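PDB 4KP2: homoaconitase large subunit from Methanocaldococcus jannaschii, which forms the large subunit of an iron-sulfur hydro-lyase that interconverts (R)-homocitrate and homoisocitrate by way of cis-homoaconitate in 2-oxosuberate biosynthesis. Local coordinates for residues N303-I307 with S308-G312; K198-R202 with R203-Y207; P86-T89 with V90-E94. All blocks are in the same frame, centred on the assembly; numbering follows the deposited sequence.

Contact 1. Residues N303-I307 with S308-G312; sequences NVKPI and SDVEG
Pro306 sets the CG and CD of its ring alongside the carboxylate of Asp309, Pro306 CG 3.9 Å from Asp309 CG and Pro306 CD near OD2 as well, the two side chains meeting at a slant. The overlap belongs to a strand-to-helix turn: the weakly bonded strand 304-306, paired antiparallel with strand 294-296, leads into the short, likewise weakly bonded helix 307-310. The reversal is fastened by Asp309 N, which donates to Pro306 O at 2.8 Å. This bond spans three residues, with Ile307 and Ser308 at backbone angles close to those of a type I turn, and its donor stands above the carbonyl plane. In Asp309, CG sits beside its own backbone N (chi1 -76°), a choice that swings the carboxylate across to the ring. With an alanine in place of this proline, ring atoms CG and CD would be missing, and the Asp309 carboxylate, stripped of that apolar flank, would probably be set freer to turn. Lys305 adds aliphatic cover, its CB lying 3.6 Å from Asp309 CB; further out, its CG meets Val310 CG1 with the two side chains at about a right angle. The charged ends do not meet, Lys305 NZ remaining 6.7 Å from Asp309 OD2, so any attraction is likely to be modest. Ile307 and Val310, both buried, pack on Val295 of the partner strand. Ser308 OG hydrogen-bonds to Glu292 OE2, in the loop just before that strand. Past the turn, Glu311 CB comes within 3.3 Å of Ile307 O.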
loop_
_atom_site.group_PDB
_atom_site.type_symbol
_atom_site.label_atom_id
_atom_site.label_comp_id
_atom_site.label_asym_id
_atom_site.label_seq_id
_atom_site.Cartn_x
_atom_site.Cartn_y
_atom_site.Cartn_z
ATOM N N ASN A 303 -0.353 -1.764 29.923
ATOM C CA ASN A 303 -1.237 -0.725 30.442
ATOM C C ASN A 303 -2.624 -0.698 29.803
ATOM O O ASN A 303 -2.909 0.173 28.984
ATOM C CB ASN A 303 -0.589 0.652 30.280
ATOM C CG ASN A 303 0.522 0.902 31.279
ATOM O OD1 ASN A 303 0.488 0.400 32.402
ATOM N ND2 ASN A 303 1.513 1.689 30.877
ATOM N N VAL A 304 -3.489 -1.636 30.174
ATOM C CA VAL A 304 -4.880 -1.562 29.729
ATOM C C VAL A 304 -5.872 -1.311 30.861
ATOM O O VAL A 304 -5.939 -2.059 31.836
ATOM C CB VAL A 304 -5.338 -2.804 28.927
ATOM C CG1 VAL A 304 -4.963 -4.066 29.627
ATOM C CG2 VAL A 304 -6.831 -2.781 28.766
ATOM N N LYS A 305 -6.632 -0.232 30.720
ATOM C CA LYS A 305 -7.809 -0.010 31.540
ATOM C C LYS A 305 -8.975 -0.561 30.738
ATOM O O LYS A 305 -8.928 -0.560 29.507
ATOM C CB LYS A 305 -8.018 1.484 31.779
ATOM C CG LYS A 305 -6.845 2.361 31.375
ATOM C CD LYS A 305 -5.922 2.631 32.548
ATOM C CE LYS A 305 -4.861 3.651 32.178
ATOM N NZ LYS A 305 -5.469 4.906 31.653
ATOM N N PRO A 306 -10.028 -1.040 31.420
ATOM C CA PRO A 306 -11.199 -1.564 30.705
ATOM C C PRO A 306 -11.786 -0.529 29.747
ATOM O O PRO A 306 -11.555 0.667 29.927
ATOM C CB PRO A 306 -12.187 -1.885 31.834
ATOM C CG PRO A 306 -11.698 -1.110 33.020
ATOM C CD PRO A 306 -10.212 -1.077 32.879
ATOM N N ILE A 307 -12.529 -0.992 28.746
ATOM C CA ILE A 307 -13.060 -0.125 27.692
ATOM C C ILE A 307 -13.861 1.063 28.236
ATOM O O ILE A 307 -13.935 2.119 27.604
ATOM C CB ILE A 307 -13.913 -0.936 26.682
ATOM C CG1 ILE A 307 -14.329 -0.069 25.491
ATOM C CG2 ILE A 307 -15.128 -1.543 27.367
ATOM C CD1 ILE A 307 -13.165 0.507 24.724
ATOM N N SER A 308 -14.433 0.894 29.423
ATOM C CA SER A 308 -15.226 1.942 30.052
ATOM C C SER A 308 -14.359 3.084 30.578
ATOM O O SER A 308 -14.854 4.182 30.829
ATOM C CB SER A 308 -16.063 1.360 31.192
ATOM O OG SER A 308 -15.238 0.753 32.171
ATOM N N ASP A 309 -13.064 2.825 30.741
ATOM C CA ASP A 309 -12.162 3.817 31.316
ATOM C C ASP A 309 -11.439 4.667 30.273
ATOM O O ASP A 309 -10.799 5.662 30.618
ATOM C CB ASP A 309 -11.146 3.146 32.240
ATOM C CG ASP A 309 -11.743 2.760 33.577
ATOM O OD1 ASP A 309 -12.987 2.724 33.686
ATOM O OD2 ASP A 309 -10.965 2.489 34.517
ATOM N N VAL A 310 -11.534 4.277 29.006
ATOM C CA VAL A 310 -10.884 5.027 27.935
ATOM C C VAL A 310 -11.861 5.399 26.826
ATOM O O VAL A 310 -11.458 5.906 25.779
ATOM C CB VAL A 310 -9.705 4.243 27.324
ATOM C CG1 VAL A 310 -8.618 4.021 28.364
ATOM C CG2 VAL A 310 -10.186 2.921 26.749
ATOM N N GLU A 311 -13.144 5.150 27.060
ATOM C CA GLU A 311 -14.164 5.463 26.069
ATOM C C GLU A 311 -14.355 6.969 25.920
ATOM O O GLU A 311 -14.700 7.661 26.879
ATOM C CB GLU A 311 -15.490 4.794 26.425
ATOM C CG GLU A 311 -16.569 4.987 25.377
ATOM C CD GLU A 311 -17.797 4.145 25.648
ATOM O OE1 GLU A 311 -17.807 3.421 26.663
ATOM O OE2 GLU A 311 -18.750 4.208 24.842
ATOM N N GLY A 312 -14.124 7.469 24.711
ATOM C CA GLY A 312 -14.249 8.888 24.433
ATOM C C GLY A 312 -12.938 9.482 23.959
ATOM O O GLY A 312 -12.876 10.648 23.568
#

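Contact 2. Residues K198-R202 with R203-Y207; sequences KEIGR and RGATY
Thr206 OG1 donates to Arg203 O at 3.0 Å, within the loop that brings Gly204 and Ala205 up to Ile200. The donor stands well above the carbonyl plane, 45° out of it, in a local bond that skips over Gly204 and Ala205. The segment is the return limb of a beta-alpha-beta unit: helix 189-200 ends here and the chain heads for strand 208-213, which runs parallel to strand 167-180. Gly201 is the first residue to leave the helix, with positive phi (110°), and a beta carbon at these angles would be jammed against the carbonyl of Ile200. No hydrogen bond joins 198-202 to 203-207; the end of the helix is met instead by a CA-H...O contact from Gly204 CA to Ile200 O, 3.5 Å long and nearly straight. That hydrogen occupies the direction a beta carbon would take, so the second glycine, too, makes room for the same oxygen. Ile200 supplies the apolar half. Its CG1 stands beside the backbone N (chi1 -61°), which turns CG2 to the loop, where it reaches Gly204 O at 3.3 Å and the methyl CB of buried Ala205 at 4.1 Å. Beyond this, Ile200 packs on Met235. The two arginines extend from the turn, with Arg202 NE and Arg203 NH1 5.8 Å apart; any repulsion between them is likely to be small, since Arg202 NH2 is paired in a salt bridge with Asp302. From the last turn of the helix, Lys198 NZ bonds to Pro301 O. At the far end of the loop, Thr206 CG2 rests 3.5 Å above the plane of the Tyr207 ring, over its centre.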
loop_
_atom_site.group_PDB
_atom_site.type_symbol
_atom_site.label_atom_id
_atom_site.label_comp_id
_atom_site.label_asym_id
_atom_site.label_seq_id
_atom_site.Cartn_x
_atom_site.Cartn_y
_atom_site.Cartn_z
ATOM N N LYS A 198 -1.204 -7.814 32.071
ATOM C CA LYS A 198 -1.315 -6.961 33.252
ATOM C C LYS A 198 -1.013 -7.729 34.525
ATOM O O LYS A 198 -0.253 -7.267 35.375
ATOM C CB LYS A 198 -2.710 -6.350 33.357
ATOM C CG LYS A 198 -3.180 -5.675 32.099
ATOM C CD LYS A 198 -2.115 -4.762 31.518
ATOM C CE LYS A 198 -1.739 -5.219 30.116
ATOM N NZ LYS A 198 -1.791 -4.130 29.103
ATOM N N GLU A 199 -1.628 -8.901 34.651
ATOM C CA GLU A 199 -1.418 -9.756 35.809
ATOM C C GLU A 199 0.050 -10.149 35.900
ATOM O O GLU A 199 0.589 -10.336 36.988
ATOM C CB GLU A 199 -2.289 -11.010 35.711
ATOM C CG GLU A 199 -3.089 -11.314 36.967
ATOM C CD GLU A 199 -4.270 -10.379 37.148
ATOM O OE1 GLU A 199 -4.655 -9.710 36.166
ATOM O OE2 GLU A 199 -4.813 -10.313 38.271
ATOM N N ILE A 200 0.691 -10.260 34.741
ATOM C CA ILE A 200 2.096 -10.633 34.670
ATOM C C ILE A 200 3.005 -9.408 34.640
ATOM O O ILE A 200 3.901 -9.269 35.472
ATOM C CB ILE A 200 2.378 -11.501 33.431
ATOM C CG1 ILE A 200 1.569 -12.797 33.498
ATOM C CG2 ILE A 200 3.862 -11.799 33.318
ATOM C CD1 ILE A 200 1.857 -13.757 32.365
ATOM N N GLY A 201 2.767 -8.521 33.680
ATOM C CA GLY A 201 3.579 -7.328 33.528
ATOM C C GLY A 201 4.433 -7.385 32.278
ATOM O O GLY A 201 4.583 -8.443 31.670
ATOM N N ARG A 202 4.999 -6.245 31.894
ATOM C CA ARG A 202 5.827 -6.170 30.694
ATOM C C ARG A 202 7.204 -6.784 30.919
ATOM O O ARG A 202 7.971 -6.971 29.975
ATOM C CB ARG A 202 5.972 -4.721 30.224
ATOM C CG ARG A 202 6.564 -3.781 31.263
ATOM C CD ARG A 202 6.838 -2.407 30.667
ATOM N NE ARG A 202 7.130 -1.409 31.691
ATOM C CZ ARG A 202 6.272 -0.476 32.091
ATOM N NH1 ARG A 202 6.619 0.389 33.032
ATOM N NH2 ARG A 202 5.066 -0.403 31.548
ATOM N N ARG A 203 7.513 -7.099 32.172
ATOM C CA ARG A 203 8.807 -7.673 32.514
ATOM C C ARG A 203 8.647 -8.808 33.519
ATOM O O ARG A 203 9.627 -9.282 34.093
ATOM C CB ARG A 203 9.725 -6.594 33.090
ATOM C CG ARG A 203 11.173 -6.697 32.641
ATOM C CD ARG A 203 12.036 -5.680 33.371
ATOM N NE ARG A 203 13.305 -5.440 32.692
ATOM C CZ ARG A 203 13.516 -4.439 31.842
ATOM N NH1 ARG A 203 12.540 -3.583 31.569
ATOM N NH2 ARG A 203 14.701 -4.292 31.267
ATOM N N GLY A 204 7.408 -9.246 33.724
ATOM C CA GLY A 204 7.117 -10.278 34.702
ATOM C C GLY A 204 7.254 -11.688 34.160
ATOM O O GLY A 204 6.690 -12.630 34.713
ATOM N N ALA A 205 8.008 -11.836 33.076
ATOM C CA ALA A 205 8.206 -13.143 32.464
ATOM C C ALA A 205 9.567 -13.233 31.786
ATOM O O ALA A 205 9.785 -14.086 30.927
ATOM C CB ALA A 205 7.096 -13.433 31.468
ATOM N N THR A 206 10.479 -12.350 32.180
ATOM C CA THR A 206 11.808 -12.295 31.580
ATOM C C THR A 206 12.584 -13.584 31.842
ATOM O O THR A 206 12.509 -14.153 32.931
ATOM C CB THR A 206 12.611 -11.086 32.095
ATOM O OG1 THR A 206 11.764 -9.930 32.137
ATOM C CG2 THR A 206 13.797 -10.805 31.185
ATOM N N TYR A 207 13.312 -14.038 30.823
ATOM C CA TYR A 207 14.076 -15.285 30.874
ATOM C C TYR A 207 13.191 -16.506 31.119
ATOM O O TYR A 207 13.675 -17.552 31.552
ATOM C CB TYR A 207 15.176 -15.225 31.942
ATOM C CG TYR A 207 15.928 -13.915 32.005
ATOM C CD1 TYR A 207 16.769 -13.522 30.970
ATOM C CD2 TYR A 207 15.813 -13.079 33.108
ATOM C CE1 TYR A 207 17.462 -12.327 31.027
ATOM C CE2 TYR A 207 16.503 -11.884 33.175
ATOM C CZ TYR A 207 17.325 -11.512 32.132
ATOM O OH TYR A 207 18.014 -10.322 32.194
#

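Contact 3. Residues P86-T89 with V90-E94; sequences PPNT and VKAAE
Thr89 caps the helix 90-106 with its side chain: OG1 accepts from Ala92 N at 3.2 Å, the N-cap bond, while Thr89 O takes Ala93 N at 2.9 Å in the first backbone bond of the helix. One residue thus serves two successive N-H groups, one through its hydroxyl and one through its carbonyl. The hydroxyl gets there because OG1 lies between the backbone N and the carbonyl carbon (chi1 54°), which points OG1 at the first turn. Ala92 CB lies beside it, 3.3 Å from Thr89 OG1, and Asn88 OD1 approaches the same methyl at 3.3 Å. On the next residue, Ala93 CB packs against Pro87 CB at 4.0 Å, so the chain leading in folds back over the start of the helix. In the second shell, Asn88 ND2 is held by Asn84 OD1, and His390 touches both Asn88 and Thr89. Pro86 follows a cis peptide bond. The second subunit presses on this corner: its Val393 packs on Ala93, and its Glu396 N bonds to Glu94 OE2. The side chain of Asn88 lies about 10 Å from that of Cys386, a predicted ligand of the [4Fe-4S] cluster. The chemistry is that of capping: at the start of a helix, where amide N-H groups lack acceptors from a preceding turn, a threonine oxygen stands in for the missing carbonyl.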
loop_
_atom_site.group_PDB
_atom_site.type_symbol
_atom_site.label_atom_id
_atom_site.label_comp_id
_atom_site.label_asym_id
_atom_site.label_seq_id
_atom_site.Cartn_x
_atom_site.Cartn_y
_atom_site.Cartn_z
ATOM N N PRO A 86 5.939 -2.342 -0.451
ATOM C CA PRO A 86 7.113 -2.212 -1.324
ATOM C C PRO A 86 8.210 -1.383 -0.656
ATOM O O PRO A 86 7.924 -0.702 0.328
ATOM C CB PRO A 86 6.558 -1.461 -2.544
ATOM C CG PRO A 86 5.079 -1.635 -2.476
ATOM C CD PRO A 86 4.765 -1.662 -1.020
ATOM N N PRO A 87 9.450 -1.458 -1.173
ATOM C CA PRO A 87 10.593 -0.714 -0.629
ATOM C C PRO A 87 10.295 0.765 -0.397
ATOM O O PRO A 87 9.834 1.456 -1.306
ATOM C CB PRO A 87 11.651 -0.871 -1.719
ATOM C CG PRO A 87 11.360 -2.200 -2.306
ATOM C CD PRO A 87 9.861 -2.354 -2.270
ATOM N N ASN A 88 10.566 1.235 0.815
ATOM C CA ASN A 88 10.261 2.605 1.209
ATOM C C ASN A 88 11.453 3.549 1.088
ATOM O O ASN A 88 11.293 4.728 0.784
ATOM C CB ASN A 88 9.713 2.628 2.636
ATOM C CG ASN A 88 10.424 1.643 3.546
ATOM O OD1 ASN A 88 10.976 0.644 3.085
ATOM N ND2 ASN A 88 10.412 1.917 4.845
ATOM N N THR A 89 12.651 3.032 1.336
ATOM C CA THR A 89 13.857 3.838 1.211
ATOM C C THR A 89 14.874 3.162 0.304
ATOM O O THR A 89 14.724 1.992 -0.051
ATOM C CB THR A 89 14.500 4.123 2.584
ATOM O OG1 THR A 89 14.728 2.889 3.275
ATOM C CG2 THR A 89 13.594 5.008 3.422
ATOM N N VAL A 90 15.904 3.910 -0.076
ATOM C CA VAL A 90 16.984 3.372 -0.890
ATOM C C VAL A 90 17.713 2.280 -0.120
ATOM O O VAL A 90 18.035 1.228 -0.670
ATOM C CB VAL A 90 17.986 4.470 -1.291
ATOM C CG1 VAL A 90 19.120 3.880 -2.114
ATOM C CG2 VAL A 90 17.280 5.573 -2.063
ATOM N N LYS A 91 17.960 2.537 1.161
ATOM C CA LYS A 91 18.608 1.564 2.032
ATOM C C LYS A 91 17.775 0.292 2.154
ATOM O O LYS A 91 18.316 -0.807 2.254
ATOM C CB LYS A 91 18.861 2.163 3.418
ATOM C CG LYS A 91 20.055 3.102 3.484
ATOM C CD LYS A 91 19.651 4.496 3.942
ATOM C CE LYS A 91 18.931 5.255 2.838
ATOM N NZ LYS A 91 19.813 5.468 1.655
ATOM N N ALA A 92 16.456 0.450 2.140
ATOM C CA ALA A 92 15.551 -0.691 2.209
ATOM C C ALA A 92 15.594 -1.493 0.915
ATOM O O ALA A 92 15.568 -2.724 0.934
ATOM C CB ALA A 92 14.132 -0.229 2.498
ATOM N N ALA A 93 15.661 -0.785 -0.208
ATOM C CA ALA A 93 15.741 -1.423 -1.515
ATOM C C ALA A 93 17.080 -2.131 -1.684
ATOM O O ALA A 93 17.161 -3.188 -2.311
ATOM C CB ALA A 93 15.539 -0.398 -2.618
ATOM N N GLU A 94 18.130 -1.538 -1.123
ATOM C CA GLU A 94 19.459 -2.134 -1.167
ATOM C C GLU A 94 19.502 -3.400 -0.321
ATOM O O GLU A 94 20.170 -4.372 -0.676
ATOM C CB GLU A 94 20.516 -1.141 -0.678
ATOM C CG GLU A 94 20.787 0.017 -1.630
ATOM C CD GLU A 94 21.570 -0.399 -2.862
ATOM O OE1 GLU A 94 22.049 -1.552 -2.908
ATOM O OE2 GLU A 94 21.709 0.432 -3.783
#

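Overall arrangement
From the N terminus the three contacts come strictly in series; none nests within or crosses another, and each closes only a local turn. Contact 3 leads out of the loop after strand 77-80 into helix 90-106, at the face met by the second subunit. Contact 2 closes the return from helix 189-200 to strand 208-213, and contact 1 the passage from the two-stranded sheet of 294-296 and 304-306 toward strand 317-320. Contacts 1 and 2 touch: Lys198 of helix 189-200 reaches the backbone at the start of 303-307, NZ lying 2.9 Å from Asn303 N in a packing contact, not a hydrogen bond. Contact 3 stands apart, its nearest atoms about 26 Å from contact 2.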